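Local coordinates for adhesion G-protein coupled receptor G6 (Danio rerio, PDB 6V55) that acts as an adhesion G-protein coupled receptor linked to myelination, with a calcium-binding extracellular region that probably ends in a GPCR autoproteolysis-inducing (GAIN) domain, at residues G598-I603 / I638-E643; S613-T618 / E667-I672; T618-S623 / P655-N660; L625-A630 / F674-R679; R715-H720 / R760-C765. One frame throughout, in Å; residues are numbered along the deposited sequence.

Contact 1: G598-I603 / I638-E643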
# COMPACT_ATOMS: atom_id res chain seq x y z
N GLY A 598 -41.11 -5.91 20.90
CA GLY A 598 -41.80 -7.18 20.81
C GLY A 598 -42.00 -7.88 22.14
O GLY A 598 -41.88 -7.29 23.23
N PRO A 599 -42.33 -9.17 22.08
CA PRO A 599 -42.41 -9.95 23.32
C PRO A 599 -41.05 -10.27 23.93
O PRO A 599 -40.99 -10.55 25.14
CB PRO A 599 -43.14 -11.22 22.89
CG PRO A 599 -42.82 -11.37 21.46
CD PRO A 599 -42.63 -9.98 20.89
N SER A 600 -39.96 -10.24 23.14
CA SER A 600 -38.61 -10.43 23.66
C SER A 600 -37.60 -9.79 22.71
O SER A 600 -37.88 -9.55 21.54
CB SER A 600 -38.27 -11.91 23.85
OG SER A 600 -38.04 -12.53 22.61
N LEU A 601 -36.41 -9.51 23.25
CA LEU A 601 -35.30 -8.95 22.48
C LEU A 601 -34.00 -9.62 22.90
O LEU A 601 -33.71 -9.70 24.09
CB LEU A 601 -35.18 -7.43 22.67
CG LEU A 601 -33.93 -6.80 22.03
CD1 LEU A 601 -33.91 -6.99 20.52
CD2 LEU A 601 -33.76 -5.34 22.35
N THR A 602 -33.23 -10.10 21.95
CA THR A 602 -31.96 -10.76 22.23
C THR A 602 -30.83 -9.99 21.55
O THR A 602 -30.95 -9.59 20.39
CB THR A 602 -32.02 -12.19 21.73
OG1 THR A 602 -33.26 -12.80 22.15
CG2 THR A 602 -30.91 -12.98 22.27
N ILE A 603 -29.74 -9.75 22.29
CA ILE A 603 -28.56 -9.08 21.74
C ILE A 603 -27.37 -10.01 21.85
O ILE A 603 -26.93 -10.34 22.95
CB ILE A 603 -28.26 -7.75 22.45
CG1 ILE A 603 -29.39 -6.76 22.21
CG2 ILE A 603 -27.02 -7.18 21.87
CD1 ILE A 603 -30.09 -6.49 23.43
N ILE A 638 -30.55 -17.38 22.75
CA ILE A 638 -31.38 -17.55 23.93
C ILE A 638 -32.71 -18.16 23.52
O ILE A 638 -33.44 -17.58 22.70
CB ILE A 638 -31.59 -16.24 24.69
CG1 ILE A 638 -30.29 -15.80 25.33
CG2 ILE A 638 -32.63 -16.40 25.80
CD1 ILE A 638 -30.38 -14.42 25.94
N ASP A 639 -33.03 -19.32 24.09
CA ASP A 639 -34.37 -19.89 24.06
C ASP A 639 -35.14 -19.40 25.28
O ASP A 639 -34.72 -19.65 26.42
CB ASP A 639 -34.27 -21.42 24.06
CG ASP A 639 -35.52 -22.12 23.55
OD1 ASP A 639 -36.67 -21.67 23.81
OD2 ASP A 639 -35.35 -23.17 22.89
N PHE A 640 -36.26 -18.72 25.06
CA PHE A 640 -37.01 -18.13 26.16
C PHE A 640 -38.12 -19.03 26.71
O PHE A 640 -38.66 -18.75 27.78
CB PHE A 640 -37.65 -16.81 25.73
CG PHE A 640 -36.67 -15.66 25.65
CD1 PHE A 640 -36.14 -15.27 24.43
CD2 PHE A 640 -36.31 -14.96 26.80
CE1 PHE A 640 -35.26 -14.22 24.35
CE2 PHE A 640 -35.42 -13.89 26.73
CZ PHE A 640 -34.90 -13.53 25.50
N ASP A 641 -38.49 -20.08 25.99
CA ASP A 641 -39.66 -20.88 26.33
C ASP A 641 -39.30 -22.28 26.81
O ASP A 641 -39.86 -22.74 27.80
CB ASP A 641 -40.59 -21.00 25.12
CG ASP A 641 -41.12 -19.65 24.66
OD1 ASP A 641 -40.92 -18.64 25.37
OD2 ASP A 641 -41.74 -19.60 23.57
N SER A 642 -38.39 -22.95 26.14
CA SER A 642 -38.07 -24.34 26.38
C SER A 642 -36.62 -24.45 26.85
O SER A 642 -35.89 -23.46 26.89
CB SER A 642 -38.27 -25.15 25.10
OG SER A 642 -37.90 -24.39 23.96
N GLU A 643 -36.22 -25.66 27.22
CA GLU A 643 -34.81 -26.01 27.32
C GLU A 643 -34.36 -26.49 25.95
O GLU A 643 -34.81 -27.54 25.48
CB GLU A 643 -34.57 -27.08 28.38
CG GLU A 643 -33.17 -27.68 28.34
CD GLU A 643 -32.92 -28.76 29.39
OE1 GLU A 643 -33.86 -29.15 30.12
OE2 GLU A 643 -31.76 -29.22 29.48
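Ser-600 and Thr-602 meet Phe-640 and Ile-638 where the edge strands 600-603 and 637-639 of two different sheets face each other. The tight part is the ring of Phe-640. Ser-600 CB lies over one face, offset toward the rim, 4.0 Å from the ring centroid and 19° off its normal, a CH-pi contact. On the opposite face the methyl CG2 of Ile-638 sits over the ring centre. Thr-602 OG1 comes to the ring edge, close to its plane, 3.3 Å from CE1 of Phe-640. The other branch of Thr-602 turns to Ile-638. Its CG2 lies anti to the backbone N (chi1 -47° for OG1) and is 4.0 Å from CD1 of Ile-638. Ser-613 and Leu-625 also touch Phe-640.

The far side is looser and more open to solvent. Asp-639 points away from strand 600-603, and Asp-641 is exposed. Here the chain is shaped locally. Asp-639 OD1 accepts from Asp-641 N at 3.3 Å, an Asx turn, and from Ser-642 N at 3.2 Å, which completes an Asx motif.

Packing and a CH-pi contact, with no polar bond between the two segments, hold these sheet edges together.

Contact 2: S613-T618 / E667-I672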
# COMPACT_ATOMS: atom_id res chain seq x y z
N SER A 613 -37.21 -10.41 28.11
CA SER A 613 -38.54 -10.82 27.67
C SER A 613 -39.55 -10.33 28.70
O SER A 613 -39.23 -10.20 29.89
CB SER A 613 -38.67 -12.33 27.50
OG SER A 613 -38.78 -12.97 28.76
N ALA A 614 -40.78 -10.09 28.24
CA ALA A 614 -41.80 -9.49 29.08
C ALA A 614 -42.44 -10.54 30.00
O ALA A 614 -42.69 -11.68 29.59
CB ALA A 614 -42.85 -8.82 28.21
N LEU A 615 -42.70 -10.14 31.25
CA LEU A 615 -43.30 -11.01 32.26
C LEU A 615 -44.65 -10.43 32.66
O LEU A 615 -44.73 -9.30 33.16
CB LEU A 615 -42.41 -11.14 33.51
CG LEU A 615 -42.57 -12.24 34.60
CD1 LEU A 615 -41.37 -12.30 35.52
CD2 LEU A 615 -43.77 -12.10 35.55
N ASP A 616 -45.69 -11.25 32.53
CA ASP A 616 -47.01 -10.92 33.05
C ASP A 616 -47.13 -11.44 34.48
O ASP A 616 -47.13 -12.66 34.71
CB ASP A 616 -48.10 -11.52 32.17
CG ASP A 616 -49.44 -10.87 32.39
OD1 ASP A 616 -49.49 -9.84 33.11
OD2 ASP A 616 -50.44 -11.37 31.84
N THR A 617 -47.26 -10.53 35.44
CA THR A 617 -47.33 -10.94 36.84
C THR A 617 -48.68 -11.56 37.22
O THR A 617 -48.76 -12.20 38.27
CB THR A 617 -47.01 -9.75 37.77
OG1 THR A 617 -47.63 -8.55 37.30
CG2 THR A 617 -45.51 -9.53 37.86
N THR A 618 -49.72 -11.42 36.40
CA THR A 618 -51.01 -12.00 36.72
C THR A 618 -51.04 -13.49 36.36
O THR A 618 -51.28 -14.35 37.22
CB THR A 618 -52.13 -11.26 35.99
OG1 THR A 618 -52.26 -11.79 34.67
CG2 THR A 618 -51.83 -9.76 35.92
N GLU A 667 -45.38 -4.86 41.44
CA GLU A 667 -45.67 -3.96 40.34
C GLU A 667 -44.41 -3.40 39.72
O GLU A 667 -44.48 -2.83 38.63
CB GLU A 667 -46.55 -2.80 40.81
CG GLU A 667 -48.02 -3.11 40.77
CD GLU A 667 -48.72 -2.60 42.01
OE1 GLU A 667 -49.85 -3.07 42.30
OE2 GLU A 667 -48.14 -1.72 42.69
N LYS A 668 -43.26 -3.57 40.36
CA LYS A 668 -41.99 -3.25 39.72
C LYS A 668 -41.42 -4.42 38.92
O LYS A 668 -40.26 -4.36 38.51
CB LYS A 668 -40.99 -2.78 40.78
CG LYS A 668 -41.51 -1.60 41.60
CD LYS A 668 -40.66 -1.30 42.82
CE LYS A 668 -41.32 -0.24 43.73
NZ LYS A 668 -40.50 0.11 44.95
N VAL A 669 -42.21 -5.47 38.69
CA VAL A 669 -41.77 -6.65 37.96
C VAL A 669 -42.43 -6.62 36.58
O VAL A 669 -43.64 -6.86 36.44
CB VAL A 669 -42.08 -7.94 38.72
CG1 VAL A 669 -41.71 -9.16 37.89
CG2 VAL A 669 -41.33 -7.96 40.04
N SER A 670 -41.63 -6.32 35.57
CA SER A 670 -42.08 -6.23 34.19
C SER A 670 -41.47 -7.28 33.29
O SER A 670 -42.09 -7.64 32.28
CB SER A 670 -41.71 -4.86 33.58
OG SER A 670 -42.19 -3.76 34.34
N ARG A 671 -40.26 -7.74 33.60
CA ARG A 671 -39.42 -8.39 32.61
C ARG A 671 -38.76 -9.60 33.23
O ARG A 671 -38.68 -9.72 34.45
CB ARG A 671 -38.32 -7.47 32.08
CG ARG A 671 -38.78 -6.37 31.19
CD ARG A 671 -38.15 -5.08 31.62
NE ARG A 671 -38.37 -4.03 30.62
CZ ARG A 671 -37.41 -3.47 29.88
NH1 ARG A 671 -36.14 -3.83 30.01
NH2 ARG A 671 -37.73 -2.52 29.01
N ILE A 672 -38.26 -10.49 32.38
CA ILE A 672 -37.24 -11.47 32.74
C ILE A 672 -35.98 -11.09 31.99
O ILE A 672 -36.05 -10.78 30.80
CB ILE A 672 -37.65 -12.91 32.40
CG1 ILE A 672 -39.11 -13.13 32.78
CG2 ILE A 672 -36.73 -13.91 33.10
CD1 ILE A 672 -39.58 -14.56 32.73
O HOH W 1 -46.25 -5.96 37.30
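This is an antiparallel strand pairing that gives way to two facing loops. It sits at one end of strands 608-614 and 671-677, neighbours in a four-stranded sheet. Ser-613 and Ile-672 form a hydrogen-bonded pair: Ile-672 N gives to Ser-613 O at 2.7 Å, and Ser-613 N gives to Ile-672 O at 3.0 Å. Ala-614 and Arg-671 follow as a non-hydrogen-bonded pair. One step on, Leu-615 N gives to Ser-670 O at 2.8 Å.

Leu-615 carries the apolar part. With CG anti to the backbone N (chi1 -164°), its side chain crosses that of Ile-672 at about a right angle, with CD1 3.6 Å from CG1 of Ile-672. The same methyl is 3.9 Å from Val-669 CG1. Farther on, Thr-617 CG2 rests 3.8 Å from Val-669 CG1. A water joins Thr-617 OG1 to Val-669 O, 2.9 Å from each. The CB of Arg-671 stays beside Ser-613 O, and its NH2 bonds to Ile-594 O.

A ladder passing into loops packed through Leu-615 is in keeping with the end of a beta sandwich, here that of the presumed GAIN domain.

Contact 3: T618-S623 / P655-N660. With NAG (2-acetamido-2-deoxy-beta-D-glucopyranose), chain D.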
# COMPACT_ATOMS: atom_id res chain seq x y z
N THR A 618 -49.72 -11.42 36.40
CA THR A 618 -51.01 -12.00 36.72
C THR A 618 -51.04 -13.49 36.36
O THR A 618 -51.28 -14.35 37.22
CB THR A 618 -52.13 -11.26 35.99
OG1 THR A 618 -52.26 -11.79 34.67
CG2 THR A 618 -51.83 -9.76 35.92
N ASN A 619 -50.82 -13.79 35.09
CA ASN A 619 -50.58 -15.17 34.67
C ASN A 619 -49.06 -15.35 34.61
O ASN A 619 -48.43 -15.25 33.55
CB ASN A 619 -51.25 -15.46 33.33
CG ASN A 619 -51.24 -16.98 32.96
OD1 ASN A 619 -50.53 -17.81 33.56
ND2 ASN A 619 -52.07 -17.34 31.97
N PHE A 620 -48.47 -15.63 35.75
CA PHE A 620 -47.14 -16.20 35.80
C PHE A 620 -47.29 -17.58 36.42
O PHE A 620 -47.61 -17.70 37.61
CB PHE A 620 -46.14 -15.32 36.57
CG PHE A 620 -44.73 -15.91 36.63
CD1 PHE A 620 -43.86 -15.75 35.56
CD2 PHE A 620 -44.31 -16.66 37.75
CE1 PHE A 620 -42.56 -16.29 35.60
CE2 PHE A 620 -43.02 -17.22 37.79
CZ PHE A 620 -42.14 -17.03 36.71
N ASN A 621 -47.07 -18.62 35.62
CA ASN A 621 -47.11 -20.00 36.08
C ASN A 621 -45.73 -20.64 36.08
O ASN A 621 -45.61 -21.86 36.18
CB ASN A 621 -48.09 -20.81 35.22
CG ASN A 621 -48.75 -21.96 35.99
OD1 ASN A 621 -48.58 -22.10 37.21
ND2 ASN A 621 -49.50 -22.81 35.27
N GLY A 622 -44.68 -19.85 35.95
CA GLY A 622 -43.33 -20.38 35.84
C GLY A 622 -42.75 -20.13 34.46
O GLY A 622 -43.43 -19.70 33.53
N SER A 623 -41.44 -20.39 34.34
CA SER A 623 -40.71 -20.07 33.12
C SER A 623 -39.45 -20.92 33.05
O SER A 623 -38.83 -21.20 34.09
CB SER A 623 -40.35 -18.58 33.06
OG SER A 623 -40.17 -18.13 31.72
N PRO A 655 -42.97 -21.71 39.84
CA PRO A 655 -44.22 -20.93 39.73
C PRO A 655 -44.50 -20.05 40.93
O PRO A 655 -45.25 -19.07 40.79
CB PRO A 655 -45.29 -22.02 39.58
CG PRO A 655 -44.55 -23.23 39.10
CD PRO A 655 -43.22 -23.16 39.76
N THR A 656 -43.91 -20.35 42.09
CA THR A 656 -44.02 -19.59 43.33
C THR A 656 -42.94 -18.53 43.48
O THR A 656 -42.53 -18.24 44.61
CB THR A 656 -43.98 -20.55 44.51
OG1 THR A 656 -42.76 -21.30 44.46
CG2 THR A 656 -45.15 -21.50 44.46
N LEU A 657 -42.43 -17.96 42.37
CA LEU A 657 -41.31 -17.02 42.44
C LEU A 657 -41.74 -15.68 43.03
O LEU A 657 -41.02 -15.09 43.84
CB LEU A 657 -40.69 -16.82 41.05
CG LEU A 657 -39.61 -15.73 40.91
CD1 LEU A 657 -38.27 -16.21 41.44
CD2 LEU A 657 -39.47 -15.26 39.50
N LEU A 658 -42.94 -15.22 42.67
CA LEU A 658 -43.45 -13.94 43.14
C LEU A 658 -44.40 -14.07 44.32
O LEU A 658 -45.14 -13.13 44.61
CB LEU A 658 -44.14 -13.22 41.99
CG LEU A 658 -43.47 -13.36 40.63
CD1 LEU A 658 -44.42 -12.91 39.52
CD2 LEU A 658 -42.17 -12.57 40.61
N GLN A 659 -44.38 -15.21 45.01
CA GLN A 659 -45.39 -15.53 46.02
C GLN A 659 -45.21 -14.71 47.30
O GLN A 659 -46.18 -14.17 47.84
CB GLN A 659 -45.36 -17.03 46.31
CG GLN A 659 -45.81 -17.48 47.70
CD GLN A 659 -45.52 -18.95 47.97
OE1 GLN A 659 -46.06 -19.83 47.28
NE2 GLN A 659 -44.69 -19.24 48.97
N ASN A 660 -43.97 -14.59 47.78
CA ASN A 660 -43.70 -13.84 49.00
C ASN A 660 -43.31 -12.39 48.73
O ASN A 660 -42.58 -11.79 49.53
CB ASN A 660 -42.62 -14.53 49.83
CG ASN A 660 -43.01 -15.93 50.26
OD1 ASN A 660 -42.67 -16.90 49.59
ND2 ASN A 660 -43.71 -16.05 51.38
C1 NAG D . -44.10 -17.36 51.85
C2 NAG D . -43.56 -17.65 53.26
C3 NAG D . -44.04 -19.03 53.76
C4 NAG D . -45.55 -19.17 53.63
C5 NAG D . -45.99 -18.90 52.19
C6 NAG D . -47.49 -18.98 52.01
C7 NAG D . -41.42 -16.46 53.57
C8 NAG D . -39.93 -16.57 53.56
N2 NAG D . -42.10 -17.58 53.29
O3 NAG D . -43.67 -19.21 55.12
O4 NAG D . -45.97 -20.48 54.03
O5 NAG D . -45.57 -17.58 51.82
O6 NAG D . -48.12 -17.72 51.87
O7 NAG D . -41.99 -15.39 53.79
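Phe-620 is swung toward segment 655-660 by a first torsion of -180°, which sets CG opposite the backbone N. Leu-657 has a similar torsion (chi1 172°), and its CB comes 4.0 Å from CE2 of the Phe-620 ring. The Leu-658 side chain crosses that of Phe-620 at about a right angle, its CD1 4.1 Å from CD2 of Phe-620. Pro-655 O lies at the ring edge, near its plane. The backbone N of Gly-622 stands over the ring centre, so the loop folds back on its own phenylalanine.

Both segments are loops at one end of the beta sandwich of the likely GAIN domain. Loop 655-660 follows strand 649-653, while loop 618-623 leads into strand 623-628. They meet again at Pro-655, whose CG is 3.4 Å from Asn-621 O. Gly-622 passes close by. A side chain there would crowd Pro-655 CG and the carbonyl O of Asn-621.

The far end of 655-660 carries a glycan. Asn-660 ND2 is bonded to C1 of an N-acetylglucosamine. Gln-659 NE2 donates to Asn-660 OD1 at 3.2 Å, from above the carbonyl plane, and also bonds to Gln-711.

Contact 4: L625-A630 / F674-R679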
# COMPACT_ATOMS: atom_id res chain seq x y z
N LEU A 625 -35.83 -20.89 30.69
CA LEU A 625 -35.05 -20.14 29.72
C LEU A 625 -33.72 -20.85 29.52
O LEU A 625 -33.24 -21.53 30.44
CB LEU A 625 -34.80 -18.69 30.17
CG LEU A 625 -35.96 -17.76 30.49
CD1 LEU A 625 -36.28 -17.79 31.98
CD2 LEU A 625 -35.57 -16.36 30.10
N SER A 626 -33.12 -20.65 28.35
CA SER A 626 -32.07 -21.55 27.88
C SER A 626 -31.11 -20.83 26.94
O SER A 626 -31.53 -20.06 26.07
CB SER A 626 -32.70 -22.75 27.16
OG SER A 626 -31.81 -23.84 27.06
N ALA A 627 -29.82 -21.12 27.10
CA ALA A 627 -28.78 -20.61 26.22
C ALA A 627 -28.17 -21.75 25.42
O ALA A 627 -27.86 -22.81 25.96
CB ALA A 627 -27.70 -19.89 27.03
N PHE A 628 -27.94 -21.50 24.13
CA PHE A 628 -27.49 -22.54 23.22
C PHE A 628 -26.81 -21.89 22.01
O PHE A 628 -26.99 -20.69 21.76
CB PHE A 628 -28.66 -23.45 22.79
CG PHE A 628 -29.63 -22.80 21.81
CD1 PHE A 628 -30.57 -21.85 22.24
CD2 PHE A 628 -29.62 -23.17 20.47
CE1 PHE A 628 -31.46 -21.26 21.34
CE2 PHE A 628 -30.51 -22.59 19.56
CZ PHE A 628 -31.43 -21.64 20.00
N ILE A 629 -26.02 -22.69 21.28
CA ILE A 629 -25.41 -22.30 20.00
C ILE A 629 -25.92 -23.24 18.91
O ILE A 629 -25.78 -24.46 19.02
CB ILE A 629 -23.88 -22.35 20.03
CG1 ILE A 629 -23.31 -21.90 21.38
CG2 ILE A 629 -23.34 -21.49 18.91
CD1 ILE A 629 -21.79 -21.90 21.44
N ALA A 630 -26.46 -22.66 17.84
CA ALA A 630 -27.19 -23.44 16.85
C ALA A 630 -26.23 -24.06 15.81
O ALA A 630 -25.01 -24.14 16.01
CB ALA A 630 -28.26 -22.58 16.18
N PHE A 674 -31.90 -12.21 31.01
CA PHE A 674 -31.08 -13.41 30.90
C PHE A 674 -29.78 -13.00 30.24
O PHE A 674 -29.80 -12.31 29.22
CB PHE A 674 -31.82 -14.48 30.08
CG PHE A 674 -31.16 -15.83 30.05
CD1 PHE A 674 -30.19 -16.14 29.09
CD2 PHE A 674 -31.55 -16.83 30.92
CE1 PHE A 674 -29.58 -17.38 29.03
CE2 PHE A 674 -30.95 -18.10 30.87
CZ PHE A 674 -29.97 -18.37 29.91
N MET A 675 -28.65 -13.41 30.82
CA MET A 675 -27.32 -13.21 30.24
C MET A 675 -26.55 -14.52 30.26
O MET A 675 -26.61 -15.27 31.24
CB MET A 675 -26.50 -12.15 30.99
CG MET A 675 -27.24 -10.87 31.28
SD MET A 675 -26.34 -9.68 32.24
CE MET A 675 -27.64 -9.29 33.41
N PHE A 676 -25.84 -14.81 29.17
CA PHE A 676 -24.95 -15.97 29.11
C PHE A 676 -23.55 -15.46 28.82
O PHE A 676 -23.33 -14.78 27.81
CB PHE A 676 -25.42 -16.96 28.05
CG PHE A 676 -24.48 -18.12 27.83
CD1 PHE A 676 -23.59 -18.13 26.75
CD2 PHE A 676 -24.50 -19.20 28.70
CE1 PHE A 676 -22.72 -19.19 26.56
CE2 PHE A 676 -23.65 -20.28 28.51
CZ PHE A 676 -22.75 -20.27 27.45
N PHE A 677 -22.60 -15.77 29.70
CA PHE A 677 -21.21 -15.36 29.52
C PHE A 677 -20.43 -16.55 28.99
O PHE A 677 -20.21 -17.54 29.71
CB PHE A 677 -20.62 -14.84 30.83
CG PHE A 677 -21.13 -13.48 31.23
CD1 PHE A 677 -22.32 -13.34 31.94
CD2 PHE A 677 -20.40 -12.33 30.91
CE1 PHE A 677 -22.79 -12.08 32.31
CE2 PHE A 677 -20.85 -11.06 31.29
CZ PHE A 677 -22.05 -10.95 31.99
N GLY A 678 -20.02 -16.48 27.73
CA GLY A 678 -19.23 -17.56 27.16
C GLY A 678 -17.82 -17.63 27.70
O GLY A 678 -17.21 -18.71 27.69
N ARG A 679 -17.28 -16.52 28.19
CA ARG A 679 -15.92 -16.44 28.71
C ARG A 679 -15.97 -16.03 30.17
O ARG A 679 -16.91 -15.37 30.62
CB ARG A 679 -15.08 -15.48 27.87
CG ARG A 679 -14.84 -16.01 26.46
CD ARG A 679 -13.57 -15.47 25.85
NE ARG A 679 -12.42 -15.79 26.68
CZ ARG A 679 -11.63 -16.84 26.49
NH1 ARG A 679 -11.87 -17.67 25.47
NH2 ARG A 679 -10.61 -17.06 27.31
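Ser-626 has its OG hydrogen-bonded to the backbone N of Ala-644, while its carbonyl carbon C lies 4.0 Å from CZ of Phe-674. The two segments are strands of different sheets packed face to face, a beta sandwich consistent with a GAIN domain. Strands 625-628 and 674-677 run 28° apart, with their axes 8.2 Å apart at the closest.

The interface is buried and apolar. Phe-674 does most of the touching. A chi1 of -172° extends its ring from one sheet toward the other. CD2 of Phe-674 comes 3.8 Å from CB of Leu-625, and Ala-627 CB meets the ring edge near its plane. Ile-638 and Val-651 also pack on this ring. Loss of the Phe-674 ring, as with an alanine here, is likely to open a gap between the sheets and leave Leu-625 without its aromatic partner and Ala-627 with Phe-676 alone of the two rings.

Phe-676 reaches across in the same way and also meets Tyr-696. The small side chain of Ala-627 fits between the two phenylalanines: its CB is 3.7 Å from CE1 of Phe-674 and 3.7 Å from CD2 of Phe-676.

Contact 5: R715-H720 / R760-C765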
# COMPACT_ATOMS: atom_id res chain seq x y z
N ARG A 715 -34.02 -23.46 39.54
CA ARG A 715 -33.17 -24.51 38.99
C ARG A 715 -32.22 -23.86 37.99
O ARG A 715 -32.64 -23.43 36.91
CB ARG A 715 -34.00 -25.62 38.35
CG ARG A 715 -33.28 -26.95 38.17
CD ARG A 715 -34.03 -27.78 37.16
NE ARG A 715 -33.40 -29.07 36.86
CZ ARG A 715 -32.65 -29.31 35.78
NH1 ARG A 715 -32.41 -28.35 34.89
NH2 ARG A 715 -32.13 -30.52 35.60
N ILE A 716 -30.94 -23.76 38.35
CA ILE A 716 -29.91 -23.24 37.46
C ILE A 716 -29.03 -24.41 37.05
O ILE A 716 -28.35 -25.01 37.89
CB ILE A 716 -29.06 -22.16 38.14
CG1 ILE A 716 -29.94 -21.07 38.79
CG2 ILE A 716 -27.97 -21.61 37.19
CD1 ILE A 716 -30.31 -19.95 37.90
N GLU A 717 -29.03 -24.73 35.76
CA GLU A 717 -28.18 -25.80 35.23
C GLU A 717 -27.17 -25.15 34.30
O GLU A 717 -27.56 -24.46 33.36
CB GLU A 717 -29.01 -26.85 34.48
CG GLU A 717 -28.21 -27.76 33.54
CD GLU A 717 -29.09 -28.65 32.66
OE1 GLU A 717 -30.17 -29.09 33.14
OE2 GLU A 717 -28.70 -28.90 31.48
N ILE A 718 -25.88 -25.33 34.58
CA ILE A 718 -24.84 -24.82 33.70
C ILE A 718 -23.95 -25.97 33.25
O ILE A 718 -23.59 -26.84 34.06
CB ILE A 718 -23.97 -23.71 34.34
CG1 ILE A 718 -24.77 -22.83 35.30
CG2 ILE A 718 -23.43 -22.80 33.26
CD1 ILE A 718 -23.93 -21.91 36.11
N ALA A 719 -23.61 -25.98 31.97
CA ALA A 719 -22.66 -26.94 31.42
C ALA A 719 -21.25 -26.60 31.86
O ALA A 719 -20.89 -25.43 31.97
CB ALA A 719 -22.73 -26.94 29.89
N HIS A 720 -20.46 -27.64 32.12
CA HIS A 720 -19.07 -27.46 32.51
C HIS A 720 -18.22 -27.02 31.32
O HIS A 720 -18.60 -27.19 30.16
CB HIS A 720 -18.49 -28.75 33.06
CG HIS A 720 -19.23 -29.28 34.25
ND1 HIS A 720 -19.24 -30.61 34.59
CD2 HIS A 720 -19.97 -28.64 35.18
CE1 HIS A 720 -19.95 -30.78 35.68
NE2 HIS A 720 -20.41 -29.60 36.07
N ARG A 760 -22.58 -31.55 33.31
CA ARG A 760 -23.41 -30.44 33.77
C ARG A 760 -23.41 -30.42 35.29
O ARG A 760 -23.07 -31.41 35.95
CB ARG A 760 -24.85 -30.58 33.26
CG ARG A 760 -25.51 -31.85 33.78
CD ARG A 760 -27.02 -31.75 33.91
NE ARG A 760 -27.65 -33.03 33.64
CZ ARG A 760 -28.96 -33.20 33.49
NH1 ARG A 760 -29.78 -32.16 33.56
NH2 ARG A 760 -29.45 -34.41 33.24
N THR A 761 -23.77 -29.27 35.86
CA THR A 761 -24.12 -29.18 37.27
C THR A 761 -25.47 -28.49 37.36
O THR A 761 -25.71 -27.51 36.64
CB THR A 761 -23.05 -28.44 38.08
OG1 THR A 761 -21.80 -29.11 37.92
CG2 THR A 761 -23.38 -28.43 39.59
N VAL A 762 -26.37 -29.03 38.19
CA VAL A 762 -27.66 -28.43 38.48
C VAL A 762 -27.59 -27.80 39.86
O VAL A 762 -27.19 -28.45 40.83
CB VAL A 762 -28.79 -29.47 38.38
CG1 VAL A 762 -30.11 -28.91 38.91
CG2 VAL A 762 -28.95 -29.93 36.94
N CYS A 763 -27.96 -26.52 39.95
CA CYS A 763 -28.06 -25.80 41.22
C CYS A 763 -29.50 -25.46 41.54
O CYS A 763 -30.27 -25.02 40.67
CB CYS A 763 -27.29 -24.48 41.18
SG CYS A 763 -25.64 -24.72 40.70
N LEU A 764 -29.83 -25.62 42.80
CA LEU A 764 -31.06 -25.10 43.38
C LEU A 764 -30.62 -23.95 44.28
O LEU A 764 -30.00 -24.17 45.32
CB LEU A 764 -31.80 -26.20 44.14
CG LEU A 764 -31.87 -27.55 43.40
CD1 LEU A 764 -32.43 -28.65 44.29
CD2 LEU A 764 -32.66 -27.45 42.09
N CYS A 765 -30.89 -22.72 43.84
CA CYS A 765 -30.62 -21.51 44.62
C CYS A 765 -31.95 -20.92 45.08
O CYS A 765 -32.94 -20.98 44.36
CB CYS A 765 -29.83 -20.47 43.81
SG CYS A 765 -28.16 -21.04 43.40
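Two arginines, one from each strand, converge on a single carboxylate oxygen, OE1 of Glu-717. Their strands, 714-719 and 760-765, are antiparallel neighbours in a six-stranded sheet, and the second lies in the GPS motif of the presumed GAIN domain. Arg-715 NH1 binds Glu-717 OE1 at 2.9 Å, on the anti side of the carboxylate, with an N-H...O angle of 155°. Arg-760 NH1 is 3.1 Å from the same oxygen, a weaker bond bent to 132°. The two guanidinium planes stand 68° apart, and the carboxylate probably offsets their charges. Val-762 CG1 packs against one face of the Arg-715 guanidinium, toward its rim. Were Glu-717 replaced by an alanine, Arg-715 and Arg-760 would probably be left close together without the carboxylate that unites them.

Backbone bonds hold the ladder. Ile-716 and Cys-763 form one hydrogen-bonded pair, Ile-718 and Thr-761 the next. Disulfides tie Cys-763 to Cys-731 and Cys-765 to Cys-750. On the face opposite the salt bridges, Ile-716 and Cys-763 pack on a bound peptide, consistent with the tethered agonist that GAIN domains hold inside.

At the end of the ladder His-720 ND1 bonds to Ser-758 O. The other ring nitrogen, NE2, points at Thr-761 OG1, modelled so close that the exact length is doubtful. Arg-760 N lies over one face of the His-720 ring, 3.7 Å from ND1.

Overall arrangement
From the N terminus the chain opens contacts 1, 2, 3 and 4 in turn before any of them closes. Contact 1 closes first, at 638-643, and crosses the other three. Contact 3 closes next, at 655-660, and lies within the loop of contact 2, which closes at 667-672. Contact 4 closes last of these, at 674-679, and crosses contacts 2 and 3. Contact 5 follows in series, from 715-720 to 760-765. Contact 2 pairs strands in the four-stranded sheet, contact 5 in the six-stranded one. Contacts 1 and 4 tie the two sheets together, and contact 3 joins loops at one end, sharing Thr-618 with contact 2.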